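Local coordinates for protein extracellular sialidase/neuraminidase, putative (Aspergillus fumigatus, PDB 2XZI) that is a sialidase-family glycoside hydrolase that acts as a KDNase, probably releasing terminal deaminated neuraminic acid (KDN) from glycoconjugates, at residues 100-105 / 117-122; 153-158 / 169-174. One frame throughout, in Å; residues are numbered along the deposited sequence. Where two conformers were deposited one is given.

Contact 1 (100-105 / 117-122); sequences GTWGNP and LFLSWN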
loop_
_atom_site.group_PDB
_atom_site.type_symbol
_atom_site.label_atom_id
_atom_site.label_comp_id
_atom_site.label_asym_id
_atom_site.label_seq_id
_atom_site.Cartn_x
_atom_site.Cartn_y
_atom_site.Cartn_z
ATOM N N GLY A 100 -9.435 7.661 -17.318
ATOM C CA GLY A 100 -9.312 6.301 -16.835
ATOM C C GLY A 100 -8.760 6.272 -15.424
ATOM O O GLY A 100 -8.585 7.311 -14.767
ATOM N N THR A 101 -8.461 5.063 -14.972
ATOM C CA THR A 101 -8.040 4.786 -13.607
ATOM C C THR A 101 -6.547 4.525 -13.580
ATOM O O THR A 101 -6.081 3.567 -14.205
ATOM C CB THR A 101 -8.737 3.498 -13.059
ATOM O OG1 THR A 101 -10.164 3.636 -13.075
ATOM C CG2 THR A 101 -8.227 3.122 -11.653
ATOM N N TRP A 102 -5.804 5.380 -12.877
ATOM C CA TRP A 102 -4.408 5.124 -12.539
ATOM C C TRP A 102 -4.356 4.803 -11.053
ATOM O O TRP A 102 -4.731 5.645 -10.234
ATOM C CB TRP A 102 -3.528 6.351 -12.803
ATOM C CG TRP A 102 -3.401 6.740 -14.235
ATOM C CD1 TRP A 102 -4.135 7.682 -14.881
ATOM C CD2 TRP A 102 -2.501 6.187 -15.205
ATOM N NE1 TRP A 102 -3.744 7.763 -16.204
ATOM C CE2 TRP A 102 -2.744 6.857 -16.424
ATOM C CE3 TRP A 102 -1.504 5.199 -15.158
ATOM C CZ2 TRP A 102 -2.033 6.563 -17.598
ATOM C CZ3 TRP A 102 -0.797 4.912 -16.321
ATOM C CH2 TRP A 102 -1.065 5.594 -17.520
ATOM N N GLY A 103 -3.875 3.618 -10.692
ATOM C CA GLY A 103 -3.895 3.247 -9.280
ATOM C C GLY A 103 -3.016 2.101 -8.864
ATOM O O GLY A 103 -2.034 1.772 -9.529
ATOM N N ASN A 104 -3.390 1.492 -7.740
ATOM C CA ASN A 104 -2.595 0.418 -7.125
ATOM C C ASN A 104 -1.120 0.803 -6.911
ATOM O O ASN A 104 -0.217 0.070 -7.309
ATOM C CB ASN A 104 -2.679 -0.868 -7.967
ATOM C CG ASN A 104 -3.985 -1.595 -7.789
ATOM O OD1 ASN A 104 -5.041 -1.122 -8.239
ATOM N ND2 ASN A 104 -3.943 -2.729 -7.108
ATOM N N PRO A 105 -0.850 1.967 -6.301
ATOM C CA PRO A 105 0.568 2.307 -6.161
ATOM C C PRO A 105 1.357 1.241 -5.399
ATOM O O PRO A 105 0.963 0.832 -4.301
ATOM C CB PRO A 105 0.534 3.624 -5.361
ATOM C CG PRO A 105 -0.765 3.565 -4.634
ATOM C CD PRO A 105 -1.707 2.933 -5.591
ATOM N N LEU A 117 7.940 2.902 -9.163
ATOM C CA LEU A 117 6.532 2.849 -8.801
ATOM C C LEU A 117 5.769 2.039 -9.852
ATOM O O LEU A 117 5.572 2.479 -10.990
ATOM C CB LEU A 117 5.950 4.257 -8.607
ATOM C CG LEU A 117 4.457 4.357 -8.304
ATOM C CD1 LEU A 117 4.182 3.960 -6.887
ATOM C CD2 LEU A 117 4.031 5.790 -8.511
ATOM N N PHE A 118 5.374 0.834 -9.465
ATOM C CA PHE A 118 4.468 0.049 -10.293
ATOM C C PHE A 118 3.030 0.488 -10.055
ATOM O O PHE A 118 2.670 0.859 -8.947
ATOM C CB PHE A 118 4.617 -1.446 -9.983
ATOM C CG PHE A 118 5.903 -2.055 -10.489
ATOM C CD1 PHE A 118 7.073 -2.033 -9.713
ATOM C CD2 PHE A 118 5.945 -2.645 -11.762
ATOM C CE1 PHE A 118 8.274 -2.586 -10.209
ATOM C CE2 PHE A 118 7.146 -3.198 -12.256
ATOM C CZ PHE A 118 8.299 -3.167 -11.465
ATOM N N LEU A 119 2.221 0.451 -11.114
ATOM C CA LEU A 119 0.841 0.936 -11.069
ATOM C C LEU A 119 -0.024 0.062 -11.952
ATOM O O LEU A 119 0.488 -0.529 -12.899
ATOM C CB LEU A 119 0.728 2.361 -11.645
ATOM C CG LEU A 119 1.562 3.480 -11.062
ATOM C CD1 LEU A 119 1.532 4.718 -11.961
ATOM C CD2 LEU A 119 1.043 3.822 -9.688
ATOM N N SER A 120 -1.319 0.016 -11.656
ATOM C CA SER A 120 -2.319 -0.577 -12.529
ATOM C C SER A 120 -3.099 0.537 -13.240
ATOM O O SER A 120 -3.218 1.662 -12.722
ATOM C CB SER A 120 -3.280 -1.438 -11.701
ATOM O OG SER A 120 -2.614 -2.541 -11.085
ATOM N N TRP A 121 -3.604 0.223 -14.437
ATOM C CA TRP A 121 -4.435 1.144 -15.200
ATOM C C TRP A 121 -5.594 0.371 -15.799
ATOM O O TRP A 121 -5.437 -0.805 -16.166
ATOM C CB TRP A 121 -3.605 1.748 -16.336
ATOM C CG TRP A 121 -4.371 2.628 -17.255
ATOM C CD1 TRP A 121 -4.536 3.970 -17.117
ATOM C CD2 TRP A 121 -5.055 2.254 -18.466
ATOM N NE1 TRP A 121 -5.287 4.462 -18.149
ATOM C CE2 TRP A 121 -5.623 3.435 -18.994
ATOM C CE3 TRP A 121 -5.264 1.035 -19.143
ATOM C CZ2 TRP A 121 -6.382 3.444 -20.181
ATOM C CZ3 TRP A 121 -6.031 1.047 -20.326
ATOM C CH2 TRP A 121 -6.574 2.244 -20.821
ATOM N N ASN A 122 -6.739 1.027 -15.925
ATOM C CA ASN A 122 -7.800 0.582 -16.837
ATOM C C ASN A 122 -8.450 1.784 -17.493
ATOM O O ASN A 122 -8.338 2.922 -17.001
ATOM C CB ASN A 122 -8.856 -0.335 -16.171
ATOM C CG ASN A 122 -9.498 0.287 -14.953
ATOM O OD1 ASN A 122 -9.094 0.022 -13.821
ATOM N ND2 ASN A 122 -10.505 1.136 -15.176
HETATM O O HOH W 1 -6.708 7.286 -18.383
#

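Contact 2 (153-158 / 169-174); sequences LYLTES and VDLTKE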
loop_
_atom_site.group_PDB
_atom_site.type_symbol
_atom_site.label_atom_id
_atom_site.label_comp_id
_atom_site.label_asym_id
_atom_site.label_seq_id
_atom_site.Cartn_x
_atom_site.Cartn_y
_atom_site.Cartn_z
ATOM N N LEU A 153 -0.332 -2.914 -16.629
ATOM C CA LEU A 153 0.686 -2.741 -15.615
ATOM C C LEU A 153 1.690 -1.747 -16.150
ATOM O O LEU A 153 2.286 -1.957 -17.217
ATOM C CB LEU A 153 1.377 -4.080 -15.312
ATOM C CG LEU A 153 2.511 -3.999 -14.281
ATOM C CD1 LEU A 153 1.904 -3.901 -12.897
ATOM C CD2 LEU A 153 3.383 -5.201 -14.355
ATOM N N TYR A 154 1.844 -0.646 -15.424
ATOM C CA TYR A 154 2.740 0.434 -15.780
ATOM C C TYR A 154 3.870 0.591 -14.781
ATOM O O TYR A 154 3.733 0.237 -13.606
ATOM C CB TYR A 154 1.935 1.719 -15.831
ATOM C CG TYR A 154 1.262 1.976 -17.167
ATOM C CD1 TYR A 154 -0.022 1.489 -17.449
ATOM C CD2 TYR A 154 1.901 2.729 -18.146
ATOM C CE1 TYR A 154 -0.640 1.765 -18.668
ATOM C CE2 TYR A 154 1.274 3.002 -19.372
ATOM C CZ TYR A 154 0.024 2.512 -19.630
ATOM O OH TYR A 154 -0.578 2.796 -20.842
ATOM N N LEU A 155 4.978 1.154 -15.249
ATOM C CA LEU A 155 6.105 1.474 -14.381
ATOM C C LEU A 155 6.586 2.890 -14.623
ATOM O O LEU A 155 6.861 3.276 -15.760
ATOM C CB LEU A 155 7.253 0.484 -14.610
ATOM C CG LEU A 155 8.517 0.707 -13.779
ATOM C CD1 LEU A 155 8.277 0.488 -12.271
ATOM C CD2 LEU A 155 9.651 -0.192 -14.284
ATOM N N THR A 156 6.678 3.660 -13.544
ATOM C CA THR A 156 7.352 4.955 -13.576
ATOM C C THR A 156 8.460 4.932 -12.526
ATOM O O THR A 156 8.493 4.058 -11.644
ATOM C CB THR A 156 6.352 6.112 -13.358
ATOM O OG1 THR A 156 7.069 7.355 -13.277
ATOM C CG2 THR A 156 5.551 5.921 -12.079
ATOM N N GLU A 157 9.403 5.859 -12.639
ATOM C CA GLU A 157 10.430 5.971 -11.615
ATOM C C GLU A 157 10.873 7.406 -11.439
ATOM O O GLU A 157 10.619 8.254 -12.295
ATOM C CB GLU A 157 11.617 5.039 -11.887
ATOM C CG GLU A 157 12.454 5.395 -13.102
ATOM C CD GLU A 157 11.812 4.998 -14.412
ATOM O OE1 GLU A 157 11.255 3.881 -14.493
ATOM O OE2 GLU A 157 11.881 5.792 -15.371
ATOM N N SER A 158 11.482 7.658 -10.291
ATOM C CA SER A 158 12.060 8.963 -9.994
ATOM C C SER A 158 13.539 8.811 -9.695
ATOM O O SER A 158 13.949 7.886 -8.990
ATOM C CB SER A 158 11.330 9.607 -8.814
ATOM O OG SER A 158 11.980 10.802 -8.385
ATOM N N VAL A 169 5.620 3.757 -18.288
ATOM C CA VAL A 169 5.829 2.845 -19.402
ATOM C C VAL A 169 4.962 1.600 -19.213
ATOM O O VAL A 169 4.896 1.020 -18.123
ATOM C CB VAL A 169 7.297 2.424 -19.537
ATOM C CG1 VAL A 169 7.480 1.452 -20.733
ATOM C CG2 VAL A 169 8.185 3.653 -19.724
ATOM N N ASP A 170 4.312 1.174 -20.285
ATOM C CA ASP A 170 3.382 0.042 -20.237
ATOM C C ASP A 170 4.163 -1.276 -20.346
ATOM O O ASP A 170 4.789 -1.560 -21.369
ATOM C CB ASP A 170 2.305 0.199 -21.327
ATOM C CG ASP A 170 1.182 -0.806 -21.205
ATOM O OD1 ASP A 170 1.397 -1.860 -20.586
ATOM O OD2 ASP A 170 0.088 -0.542 -21.725
ATOM N N LEU A 171 4.154 -2.049 -19.263
ATOM C CA LEU A 171 4.895 -3.303 -19.192
ATOM C C LEU A 171 3.983 -4.520 -19.225
ATOM O O LEU A 171 4.444 -5.635 -18.956
ATOM C CB LEU A 171 5.827 -3.338 -17.977
ATOM C CG LEU A 171 6.983 -2.326 -17.975
ATOM C CD1 LEU A 171 7.955 -2.603 -16.831
ATOM C CD2 LEU A 171 7.739 -2.341 -19.303
ATOM N N THR A 172 2.724 -4.313 -19.600
ATOM C CA THR A 172 1.701 -5.373 -19.599
ATOM C C THR A 172 2.128 -6.595 -20.393
ATOM O O THR A 172 2.017 -7.719 -19.899
ATOM C CB THR A 172 0.376 -4.850 -20.158
ATOM O OG1 THR A 172 -0.026 -3.712 -19.397
ATOM C CG2 THR A 172 -0.744 -5.884 -20.046
ATOM N N LYS A 173 2.632 -6.383 -21.608
ATOM C CA LYS A 173 2.972 -7.517 -22.464
ATOM C C LYS A 173 4.154 -8.312 -21.929
ATOM O O LYS A 173 4.275 -9.495 -22.219
ATOM C CB LYS A 173 3.249 -7.048 -23.892
ATOM C CG LYS A 173 2.058 -6.467 -24.585
ATOM C CD LYS A 173 1.008 -7.524 -24.911
ATOM C CE LYS A 173 1.561 -8.593 -25.844
ATOM N NZ LYS A 173 0.455 -9.264 -26.581
ATOM N N GLU A 174 4.989 -7.659 -21.126
ATOM C CA GLU A 174 6.190 -8.265 -20.580
ATOM C C GLU A 174 5.931 -8.957 -19.230
ATOM O O GLU A 174 6.509 -10.014 -18.931
ATOM C CB GLU A 174 7.272 -7.187 -20.429
ATOM C CG GLU A 174 7.864 -6.657 -21.754
ATOM C CD GLU A 174 6.937 -5.734 -22.563
ATOM O OE1 GLU A 174 6.065 -5.037 -21.986
ATOM O OE2 GLU A 174 7.094 -5.697 -23.806
HETATM O O HOH W 2 0.215 1.208 -23.798
#

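Contact 1 (100-105 / 117-122)
Trp121 holds CG anti to its backbone N (chi1 175°), whereas Trp102 has CG beside its own N (chi1 -66°); these different settings bring the two indoles of this non-hydrogen-bonded antiparallel pair together. They meet in an edge-to-face stack, planes 57° apart: Trp121 CD1 stands over the centre of the Trp102 rings, 3.5 Å from Trp102 CE2. Large flat indoles suit the place because one can give an edge while the other offers a broad face. A water accepts from Trp121 NE1 and from Gly100 N. Backbone bonds flank the stack, Thr101 N to Asn122 O at 3.0 Å and Gly103 N to Ser120 O at 2.9 Å. On the opposite face of the sheet from the tryptophans, Asn122 ND2 gives Thr101 OG1 only a weak bond; Asn122 OD1 accepts from Arg151 NH1, and Thr101 OG1 is bonded to Gly66 O. Ser120, small enough to sit beside Asn104, brings OG to 3.5 Å from Asn104 CB, and both side chains bond the backbone of Val185. Farther along, Pro105 CB packs on Leu117 CD1 at 4.0 Å. Strand 152-158 is the hairpin's next sheet neighbour, and strand 68-74 of another sheet packs against it, Leu70 touching Pro105, Leu117 and Leu119.

Contact 2 (153-158 / 169-174)
The outer edge of a four-stranded antiparallel propeller blade is formed here, where strand 152-158 pairs with the short strand 169-170 and the chain then turns into helix 172-175. Leu155 and Val169 make the hydrogen-bonded pair, joined by two bonds, Leu155 N to Val169 O and Val169 N to Leu155 O, each 2.9 Å. Beyond Asp170 the pairing changes character. Leu171 N still reaches Leu153 O, at 2.8 Å and nearly along the C=O axis, but Leu153 N is received by a side chain, Thr172 OG1, at 2.9 Å. Threonine suits this junction because its hydroxyl stands in for a strand carbonyl while its backbone enters the helix. On one face of the sheet Leu155 CB meets Leu171 CD1 at 3.9 Å, an apolar contact between two leucines where the chain leaves the short strand. On the other, the Tyr154 ring lies against Asp170: CB of the aspartate sits over the ring face in a CH-pi contact, 3.9 Å from the centroid, and ring and carboxylate planes are 36° apart. A water donates to Asp170 OD2, which is also bonded to His152 ND1, and touches Tyr154 OH only weakly. With CG anti to the backbone N (chi1 -171°), Asp170 carries its carboxylate forward to the start of the helix and closes an Asx turn. There Asp170 OD1 accepts twice: Thr172 N comes nearly along its C-O bond, and Thr172 OG1 gives its proton to the syn lone pair of Asp170 OD1 at 2.6 Å.

Overall arrangement
Contacts 1 and 2 follow one another along the chain and together build one antiparallel blade of the sialidase beta-propeller, in the order 101-109, 115-122, 152-158, 169-170. Their centres are 10 Å apart, and the shared seam is the pairing of the two middle strands: Leu117 N lies 2.8 Å from Thr156 O and Tyr154 N 2.9 Å from Leu119 O, both probable hydrogen bonds. The Trp102 ring of contact 1 also stacks edge-to-face with Tyr154 of contact 2. Contact 1 is the inner one, with the Asn104 side chain about 5 Å from a bound deamino-neuraminic acid and that of Trp102 about 5 Å from the sodium ion. In contact 2, the Leu153 side chain is about 12 Å from a bound deamino-neuraminic acid.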